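Local coordinates for Lmo0812 protein (Listeria monocytogenes serovar 1/2a, PDB 4YF1), which is a putative HD-domain pyrophosphohydrolase that may remove the 3'-diphosphate from guanosine-3',5'-bis(diphosphate), at residues 60-65 with 86-91. Sequence-based numbering, arbitrary orientation.
Sequences DAVEDT and SHTENK. With NA (sodium ion), chain E.
Glu63 reaches from the last turn of helix 50-64 to the backbone of Glu89, in the loop after helix 78-87. Its CB points toward that loop. Glu63 CG is anti to the carbonyl carbon (chi1 -67°) and lies 4.1 Å from CG2 of Thr88. The rest of the chain is extended and runs alongside the threonine, pointing the other way. At the tip the two carboxylate oxygens have different partners. Glu63 OE1 takes the N-H of Glu89, with Glu89 N to Glu63 OE1 at 2.8 Å and a nearly straight bond (167°). Glu63 OE1 also lies 3.6 Å from Glu89 CB. Glu63 OE2 faces Lys91 NZ at 3.6 Å, a long salt bridge. Lys91 bends back to get there, and its NZ also bonds Glu89 OE1 at 3.1 Å. This shared ammonium probably eases the repulsion between the two carboxylates. Arg98 and Lys99 pair with Glu89 as well. Beside Glu63, Val62 CG1 touches Thr88 CG2, while Val62 O, Thr65 O and Met67 O bind a sodium ion. The contact thus ties the C-terminal end of helix 50-64 to the surface loop that links helix 78-87 to helix 95-108, within the all-helical HD domain.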
loop_
_atom_site.group_PDB
_atom_site.type_symbol
_atom_site.label_atom_id
_atom_site.label_comp_id
_atom_site.label_asym_id
_atom_site.label_seq_id
_atom_site.Cartn_x
_atom_site.Cartn_y
_atom_site.Cartn_z
ATOM N N ASP A 60 5.688 2.609 7.248
ATOM C CA ASP A 60 6.787 3.593 7.009
ATOM C C ASP A 60 6.284 4.983 6.626
ATOM O O ASP A 60 6.954 5.977 6.910
ATOM C CB ASP A 60 7.722 3.148 5.876
ATOM C CG ASP A 60 8.616 1.983 6.248
ATOM O OD1 ASP A 60 8.515 1.418 7.366
ATOM O OD2 ASP A 60 9.450 1.643 5.385
ATOM N N ALA A 61 5.126 5.044 5.966
ATOM C CA ALA A 61 4.545 6.327 5.552
ATOM C C ALA A 61 4.214 7.183 6.768
ATOM O O ALA A 61 4.461 8.397 6.773
ATOM C CB ALA A 61 3.303 6.107 4.712
ATOM N N VAL A 62 3.667 6.551 7.809
ATOM C CA VAL A 62 3.312 7.272 9.033
ATOM C C VAL A 62 4.550 7.623 9.847
ATOM O O VAL A 62 4.687 8.767 10.297
ATOM C CB VAL A 62 2.379 6.465 9.945
ATOM C CG1 VAL A 62 2.033 7.273 11.196
ATOM C CG2 VAL A 62 1.123 6.105 9.204
ATOM N N GLU A 63 5.427 6.645 10.068
ATOM C CA GLU A 63 6.646 6.888 10.862
ATOM C C GLU A 63 7.708 7.773 10.191
ATOM O O GLU A 63 8.367 8.561 10.883
ATOM C CB GLU A 63 7.299 5.570 11.314
ATOM C CG GLU A 63 6.466 4.769 12.311
ATOM C CD GLU A 63 7.277 3.741 13.098
ATOM O OE1 GLU A 63 6.740 3.269 14.124
ATOM O OE2 GLU A 63 8.449 3.422 12.724
ATOM N N ASP A 64 7.871 7.662 8.869
ATOM C CA ASP A 64 8.948 8.397 8.163
ATOM C C ASP A 64 8.535 9.667 7.415
ATOM O O ASP A 64 9.406 10.399 6.961
ATOM C CB ASP A 64 9.710 7.456 7.210
ATOM C CG ASP A 64 10.286 6.223 7.927
ATOM O OD1 ASP A 64 10.521 6.293 9.154
ATOM O OD2 ASP A 64 10.506 5.177 7.268
ATOM N N THR A 65 7.235 9.923 7.269
ATOM C CA THR A 65 6.769 11.137 6.575
ATOM C C THR A 65 5.773 11.873 7.461
ATOM O O THR A 65 5.383 11.373 8.531
ATOM C CB THR A 65 6.122 10.845 5.193
ATOM O OG1 THR A 65 4.734 10.508 5.324
ATOM C CG2 THR A 65 6.874 9.737 4.450
ATOM N N SER A 86 -1.689 0.256 15.683
ATOM C CA SER A 86 -1.290 -0.794 16.617
ATOM C C SER A 86 0.240 -1.012 16.693
ATOM O O SER A 86 0.739 -1.383 17.751
ATOM C CB SER A 86 -1.973 -2.124 16.315
ATOM O OG SER A 86 -1.449 -2.778 15.163
ATOM N N HIS A 87 0.976 -0.736 15.620
ATOM C CA HIS A 87 2.447 -0.941 15.601
ATOM C C HIS A 87 3.302 0.321 15.435
ATOM O O HIS A 87 4.523 0.231 15.320
ATOM C CB HIS A 87 2.804 -1.953 14.508
ATOM C CG HIS A 87 4.278 -2.123 14.289
ATOM N ND1 HIS A 87 5.201 -1.985 15.305
ATOM C CD2 HIS A 87 4.973 -2.548 13.208
ATOM C CE1 HIS A 87 6.410 -2.246 14.837
ATOM N NE2 HIS A 87 6.299 -2.600 13.571
ATOM N N THR A 88 2.673 1.483 15.463
ATOM C CA THR A 88 3.377 2.758 15.257
ATOM C C THR A 88 4.021 3.145 16.584
ATOM O O THR A 88 3.378 3.069 17.616
ATOM C CB THR A 88 2.404 3.892 14.838
ATOM O OG1 THR A 88 1.777 3.561 13.593
ATOM C CG2 THR A 88 3.137 5.230 14.677
ATOM N N GLU A 89 5.284 3.561 16.544
ATOM C CA GLU A 89 6.000 3.972 17.747
ATOM C C GLU A 89 5.662 5.417 18.088
ATOM O O GLU A 89 5.402 6.222 17.202
ATOM C CB GLU A 89 7.522 3.858 17.547
ATOM C CG GLU A 89 8.060 2.440 17.368
ATOM C CD GLU A 89 9.584 2.382 17.200
ATOM O OE1 GLU A 89 10.225 3.421 16.929
ATOM O OE2 GLU A 89 10.143 1.272 17.304
ATOM N N ASN A 90 5.629 5.725 19.374
ATOM C CA ASN A 90 5.501 7.097 19.809
ATOM C C ASN A 90 6.953 7.618 19.819
ATOM O O ASN A 90 7.715 7.313 20.738
ATOM C CB ASN A 90 4.877 7.182 21.192
ATOM C CG ASN A 90 4.700 8.616 21.667
ATOM O OD1 ASN A 90 5.559 9.477 21.442
ATOM N ND2 ASN A 90 3.568 8.882 22.333
ATOM N N LYS A 91 7.298 8.406 18.798
ATOM C CA LYS A 91 8.677 8.916 18.595
ATOM C C LYS A 91 9.229 9.800 19.719
ATOM O O LYS A 91 10.437 10.058 19.756
ATOM C CB LYS A 91 8.757 9.726 17.299
ATOM C CG LYS A 91 8.210 9.078 16.030
ATOM C CD LYS A 91 9.145 8.119 15.307
ATOM C CE LYS A 91 9.341 6.783 16.001
ATOM N NZ LYS A 91 9.846 5.783 15.006
HETATM NA NA NA E . 3.988 10.908 10.380
#